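Local coordinates for protein putative nitroreductase (Thermotoga maritima, PDB 1VKW) that probably acts as an oxidoreductase of the FMN-dependent nitroreductase superfamily, its precise substrate and reaction being unestablished, at residues E144-T152 / H189-F198. Numbering follows the deposited sequence.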
ATOM      1  N   GLU A 144      -2.460   3.831 -20.216  1.00 34.23           N
ATOM      2  CA  GLU A 144      -2.357   4.318 -18.837  1.00 34.16           C
ATOM      3  C   GLU A 144      -3.008   3.303 -17.896  1.00 31.99           C
ATOM      4  O   GLU A 144      -2.529   3.071 -16.788  1.00 29.97           O
ATOM      5  CB  GLU A 144      -3.025   5.689 -18.639  1.00 33.57           C
ATOM      6  CG  GLU A 144      -2.409   6.836 -19.413  1.00 35.66           C
ATOM      7  CD  GLU A 144      -2.935   6.956 -20.833  1.00 43.27           C
ATOM      8  OE1 GLU A 144      -3.631   6.025 -21.310  1.00 40.49           O
ATOM      9  OE2 GLU A 144      -2.637   7.986 -21.472  1.00 44.89           O
ATOM     10  N   ILE A 145      -4.097   2.688 -18.345  1.00 31.58           N
ATOM     11  CA  ILE A 145      -4.873   1.822 -17.461  1.00 30.44           C
ATOM     12  C   ILE A 145      -4.181   0.471 -17.282  1.00 29.56           C
ATOM     13  O   ILE A 145      -4.169  -0.083 -16.176  1.00 28.72           O
ATOM     14  CB  ILE A 145      -6.316   1.656 -17.960  1.00 30.58           C
ATOM     15  CG1 ILE A 145      -6.924   3.017 -18.337  1.00 32.77           C
ATOM     16  CG2 ILE A 145      -7.159   0.967 -16.910  1.00 31.36           C
ATOM     17  CD1 ILE A 145      -6.826   4.098 -17.245  1.00 37.42           C
ATOM     18  N   VAL A 146      -3.592  -0.046 -18.361  1.00 28.72           N
ATOM     19  CA  VAL A 146      -2.781  -1.256 -18.271  1.00 28.29           C
ATOM     20  C   VAL A 146      -1.743  -1.053 -17.152  1.00 28.02           C
ATOM     21  O   VAL A 146      -1.617  -1.891 -16.256  1.00 28.07           O
ATOM     22  CB  VAL A 146      -2.089  -1.592 -19.597  1.00 27.55           C
ATOM     23  CG1 VAL A 146      -1.203  -2.803 -19.442  1.00 31.88           C
ATOM     24  CG2 VAL A 146      -3.129  -1.846 -20.706  1.00 32.13           C
ATOM     25  N   LYS A 147      -1.063   0.090 -17.166  1.00 28.00           N
ATOM     26  CA  LYS A 147      -0.039   0.364 -16.155  1.00 30.04           C
ATOM     27  C   LYS A 147      -0.610   0.383 -14.732  1.00 28.10           C
ATOM     28  O   LYS A 147      -0.042  -0.232 -13.822  1.00 29.34           O
ATOM     29  CB  LYS A 147       0.665   1.689 -16.444  1.00 28.60           C
ATOM     30  CG  LYS A 147       1.909   1.920 -15.592  1.00 33.41           C
ATOM     31  CD  LYS A 147       2.701   3.121 -16.102  1.00 37.89           C
ATOM     32  CE  LYS A 147       4.167   3.078 -15.644  1.00 43.72           C
ATOM     33  NZ  LYS A 147       4.940   4.220 -16.192  1.00 42.85           N
ATOM     34  N   ILE A 148      -1.730   1.077 -14.534  1.00 26.07           N
ATOM     35  CA  ILE A 148      -2.354   1.143 -13.199  1.00 27.09           C
ATOM     36  C   ILE A 148      -2.766  -0.249 -12.721  1.00 26.83           C
ATOM     37  O   ILE A 148      -2.549  -0.584 -11.564  1.00 27.10           O
ATOM     38  CB  ILE A 148      -3.567   2.091 -13.180  1.00 24.98           C
ATOM     39  CG1 ILE A 148      -3.116   3.543 -13.375  1.00 26.64           C
ATOM     40  CG2 ILE A 148      -4.305   1.967 -11.874  1.00 29.37           C
ATOM     41  CD1 ILE A 148      -4.218   4.451 -13.827  1.00 29.64           C
ATOM     42  N   VAL A 149      -3.347  -1.058 -13.605  1.00 28.73           N
ATOM     43  CA  VAL A 149      -3.777  -2.401 -13.225  1.00 28.92           C
ATOM     44  C   VAL A 149      -2.592  -3.286 -12.840  1.00 28.79           C
ATOM     45  O   VAL A 149      -2.664  -4.037 -11.855  1.00 30.25           O
ATOM     46  CB  VAL A 149      -4.616  -3.086 -14.326  1.00 27.41           C
ATOM     47  CG1 VAL A 149      -4.950  -4.528 -13.923  1.00 31.40           C
ATOM     48  CG2 VAL A 149      -5.935  -2.341 -14.518  1.00 32.07           C
ATOM     49  N   GLU A 150      -1.521  -3.208 -13.624  1.00 28.28           N
ATOM     50  CA  GLU A 150      -0.309  -3.961 -13.342  1.00 29.80           C
ATOM     51  C   GLU A 150       0.253  -3.592 -11.975  1.00 28.16           C
ATOM     52  O   GLU A 150       0.669  -4.458 -11.209  1.00 26.88           O
ATOM     53  CB  GLU A 150       0.745  -3.713 -14.433  1.00 31.81           C
ATOM     54  CG  GLU A 150       0.415  -4.368 -15.768  1.00 31.37           C
ATOM     55  CD  GLU A 150       1.255  -3.875 -16.936  1.00 34.16           C
ATOM     56  OE1 GLU A 150       2.202  -3.078 -16.736  1.00 39.93           O
ATOM     57  OE2 GLU A 150       0.971  -4.308 -18.082  1.00 39.70           O
HETATM   58  N   MSE A 151       0.261  -2.301 -11.666  1.00 29.11           N
HETATM   59  CA  MSE A 151       0.784  -1.823 -10.373  1.00 28.07           C
HETATM   60  C   MSE A 151      -0.126  -2.208  -9.211  1.00 29.09           C
HETATM   61  O   MSE A 151       0.351  -2.455  -8.103  1.00 28.23           O
HETATM   62  CB  MSE A 151       0.954  -0.307 -10.392  1.00 28.12           C
HETATM   63  CG  MSE A 151       2.000   0.190 -11.343  1.00 31.11           C
HETATM   64 SE   MSE A 151       3.798  -0.482 -10.925  1.00 43.56          SE
HETATM   65  CE  MSE A 151       3.810  -2.051 -12.188  1.00 44.84           C
ATOM     66  N   THR A 152      -1.433  -2.246  -9.465  1.00 29.57           N
ATOM     67  CA  THR A 152      -2.416  -2.668  -8.474  1.00 30.59           C
ATOM     68  C   THR A 152      -2.265  -4.157  -8.109  1.00 30.69           C
ATOM     69  O   THR A 152      -2.351  -4.504  -6.928  1.00 28.98           O
ATOM     70  CB  THR A 152      -3.857  -2.382  -9.001  1.00 31.87           C
ATOM     71  OG1 THR A 152      -4.015  -0.976  -9.244  1.00 28.84           O
ATOM     72  CG2 THR A 152      -4.921  -2.723  -7.968  1.00 31.50           C
ATOM     73  N   HIS A 189      -2.696   1.511  -4.311  1.00 26.86           N
ATOM     74  CA  HIS A 189      -1.837   1.414  -5.500  1.00 26.84           C
ATOM     75  C   HIS A 189      -2.458   2.073  -6.715  1.00 26.17           C
ATOM     76  O   HIS A 189      -1.773   2.761  -7.469  1.00 26.78           O
ATOM     77  CB  HIS A 189      -1.497  -0.050  -5.829  1.00 27.14           C
ATOM     78  CG  HIS A 189      -0.555  -0.690  -4.856  1.00 27.70           C
ATOM     79  ND1 HIS A 189       0.437  -1.567  -5.248  1.00 27.38           N
ATOM     80  CD2 HIS A 189      -0.447  -0.577  -3.512  1.00 31.38           C
ATOM     81  CE1 HIS A 189       1.107  -1.971  -4.180  1.00 28.26           C
ATOM     82  NE2 HIS A 189       0.586  -1.392  -3.114  1.00 28.13           N
ATOM     83  N   ALA A 190      -3.753   1.843  -6.930  1.00 26.55           N
ATOM     84  CA  ALA A 190      -4.442   2.416  -8.077  1.00 27.09           C
ATOM     85  C   ALA A 190      -4.519   3.937  -7.937  1.00 27.81           C
ATOM     86  O   ALA A 190      -4.262   4.674  -8.878  1.00 28.09           O
ATOM     87  CB  ALA A 190      -5.809   1.825  -8.214  1.00 26.06           C
ATOM     88  N   TYR A 191      -4.865   4.393  -6.743  1.00 29.51           N
ATOM     89  CA  TYR A 191      -4.929   5.817  -6.454  1.00 29.03           C
ATOM     90  C   TYR A 191      -3.587   6.528  -6.676  1.00 28.13           C
ATOM     91  O   TYR A 191      -3.508   7.525  -7.382  1.00 27.63           O
ATOM     92  CB  TYR A 191      -5.423   6.040  -5.025  1.00 29.65           C
ATOM     93  CG  TYR A 191      -5.241   7.462  -4.586  1.00 31.21           C
ATOM     94  CD1 TYR A 191      -6.201   8.431  -4.873  1.00 33.55           C
ATOM     95  CD2 TYR A 191      -4.093   7.849  -3.903  1.00 37.17           C
ATOM     96  CE1 TYR A 191      -6.022   9.757  -4.475  1.00 38.47           C
ATOM     97  CE2 TYR A 191      -3.894   9.170  -3.512  1.00 41.41           C
ATOM     98  CZ  TYR A 191      -4.860  10.117  -3.798  1.00 39.52           C
ATOM     99  OH  TYR A 191      -4.651  11.414  -3.393  1.00 42.32           O
ATOM    100  N   LEU A 192      -2.528   5.999  -6.076  1.00 28.27           N
ATOM    101  CA  LEU A 192      -1.204   6.613  -6.170  1.00 28.66           C
ATOM    102  C   LEU A 192      -0.620   6.603  -7.593  1.00 27.22           C
ATOM    103  O   LEU A 192       0.019   7.565  -8.006  1.00 25.49           O
ATOM    104  CB  LEU A 192      -0.242   5.957  -5.165  1.00 29.31           C
ATOM    105  CG  LEU A 192      -0.536   6.211  -3.677  1.00 26.70           C
ATOM    106  CD1 LEU A 192       0.324   5.322  -2.790  1.00 31.32           C
ATOM    107  CD2 LEU A 192      -0.355   7.673  -3.292  1.00 29.95           C
ATOM    108  N   THR A 193      -0.834   5.532  -8.351  1.00 26.98           N
ATOM    109  CA  THR A 193      -0.316   5.484  -9.725  1.00 27.31           C
ATOM    110  C   THR A 193      -1.134   6.370 -10.659  1.00 27.03           C
ATOM    111  O   THR A 193      -0.573   7.074 -11.513  1.00 25.95           O
ATOM    112  CB  THR A 193      -0.253   4.049 -10.256  1.00 29.19           C
ATOM    113  OG1 THR A 193      -1.535   3.433 -10.140  1.00 35.30           O
ATOM    114  CG2 THR A 193       0.672   3.187  -9.397  1.00 27.92           C
ATOM    115  N   ALA A 194      -2.454   6.382 -10.472  1.00 28.09           N
ATOM    116  CA  ALA A 194      -3.321   7.265 -11.260  1.00 28.17           C
ATOM    117  C   ALA A 194      -3.004   8.747 -11.015  1.00 29.67           C
ATOM    118  O   ALA A 194      -3.034   9.562 -11.940  1.00 29.88           O
ATOM    119  CB  ALA A 194      -4.791   6.970 -10.959  1.00 28.04           C
ATOM    120  N   ARG A 195      -2.688   9.078  -9.766  1.00 30.03           N
ATOM    121  CA  ARG A 195      -2.322  10.432  -9.377  1.00 32.79           C
ATOM    122  C   ARG A 195      -1.058  10.873 -10.114  1.00 32.98           C
ATOM    123  O   ARG A 195      -0.995  11.985 -10.644  1.00 30.49           O
ATOM    124  CB  ARG A 195      -2.107  10.503  -7.860  1.00 32.08           C
ATOM    125  CG  ARG A 195      -1.885  11.898  -7.313  1.00 39.35           C
ATOM    126  CD  ARG A 195      -1.777  11.940  -5.789  1.00 39.00           C
ATOM    127  NE  ARG A 195      -0.491  11.429  -5.327  1.00 46.70           N
ATOM    128  CZ  ARG A 195      -0.142  11.289  -4.052  1.00 48.95           C
ATOM    129  NH1 ARG A 195      -0.986  11.614  -3.076  1.00 48.76           N
ATOM    130  NH2 ARG A 195       1.063  10.816  -3.750  1.00 47.65           N
ATOM    131  N   GLU A 196      -0.068   9.982 -10.140  1.00 33.57           N
ATOM    132  CA  GLU A 196       1.173  10.194 -10.887  1.00 33.50           C
ATOM    133  C   GLU A 196       0.943  10.308 -12.399  1.00 32.60           C
ATOM    134  O   GLU A 196       1.469  11.225 -13.039  1.00 34.33           O
ATOM    135  CB  GLU A 196       2.160   9.055 -10.593  1.00 33.50           C
ATOM    136  CG  GLU A 196       3.473   9.123 -11.358  1.00 35.66           C
ATOM    137  CD  GLU A 196       4.292  10.358 -11.033  1.00 43.95           C
ATOM    138  OE1 GLU A 196       4.213  10.846  -9.885  1.00 45.70           O
ATOM    139  OE2 GLU A 196       5.025  10.839 -11.926  1.00 48.69           O
ATOM    140  N   ILE A 197       0.178   9.381 -12.969  1.00 31.79           N
ATOM    141  CA  ILE A 197      -0.037   9.337 -14.410  1.00 32.90           C
ATOM    142  C   ILE A 197      -0.787  10.561 -14.921  1.00 34.37           C
ATOM    143  O   ILE A 197      -0.352  11.197 -15.874  1.00 31.85           O
ATOM    144  CB  ILE A 197      -0.762   8.039 -14.825  1.00 33.95           C
ATOM    145  CG1 ILE A 197       0.210   6.866 -14.707  1.00 34.81           C
ATOM    146  CG2 ILE A 197      -1.278   8.129 -16.278  1.00 36.05           C
ATOM    147  CD1 ILE A 197      -0.422   5.516 -14.839  1.00 32.32           C
ATOM    148  N   PHE A 198      -1.900  10.891 -14.277  1.00 34.76           N
ATOM    149  CA  PHE A 198      -2.796  11.929 -14.785  1.00 35.56           C
ATOM    150  C   PHE A 198      -2.447  13.288 -14.241  1.00 36.87           C
ATOM    151  O   PHE A 198      -2.942  14.298 -14.745  1.00 38.99           O
ATOM    152  CB  PHE A 198      -4.264  11.560 -14.510  1.00 35.22           C
ATOM    153  CG  PHE A 198      -4.738  10.395 -15.328  1.00 37.74           C
ATOM    154  CD1 PHE A 198      -4.992  10.551 -16.689  1.00 37.06           C
ATOM    155  CD2 PHE A 198      -4.879   9.130 -14.765  1.00 30.76           C
ATOM    156  CE1 PHE A 198      -5.397   9.482 -17.457  1.00 38.33           C
ATOM    157  CE2 PHE A 198      -5.290   8.068 -15.529  1.00 33.90           C
ATOM    158  CZ  PHE A 198      -5.548   8.239 -16.882  1.00 35.90           C
TER
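I148 of helix 143-153 enters helix 180-198 as a knob into the hole formed by A190, T193, A194 and I197, at a pair of helices running antiparallel with an interaxial angle of 146°. Its two branches part the work. CG2, anti to the backbone N, lies against the CA and CB of A190 and 3.6 Å from OG1 of T193, while CG1 meets CD1 of I197 at 3.6 Å and CD1 reaches on to CB of A194. I197 fills the next space toward the start of helix 143-153: its CG2 packs on CG of E144 (3.6 Å), using the aliphatic part of that glutamate, and also covers one face of the F198 ring, whose CE2 lies near CD1 of I148. CB of selenomethionine M151 packs on CG2 of T193 at 3.6 Å, while its selenium end leads away.

At the other end, ND1 of H189 donates a nearly straight hydrogen bond (3.0 Å, 162°) to O of M151; this oxygen lies near the imidazole plane, whereas ND1 is tilted 32° from the carbonyl plane. NE2 is bonded to E85 of helix 74-93, and two partners thus fix the rotation of the ring. A phenylalanine here would probably leave the M151 carbonyl without its donor and E85 without its imidazole partner, losing this polar link between three helices. The hydroxyls of T152 and T193 turn back to the carbonyls of I148 and H189, respectively. L173 of strand 172-176 also touches I148. The contact thus combines an apolar helix-helix interface, built on I148 and I197, with one directional side-chain bond between the helices, and the threonine hydroxyls at the interface are satisfied within their own helices.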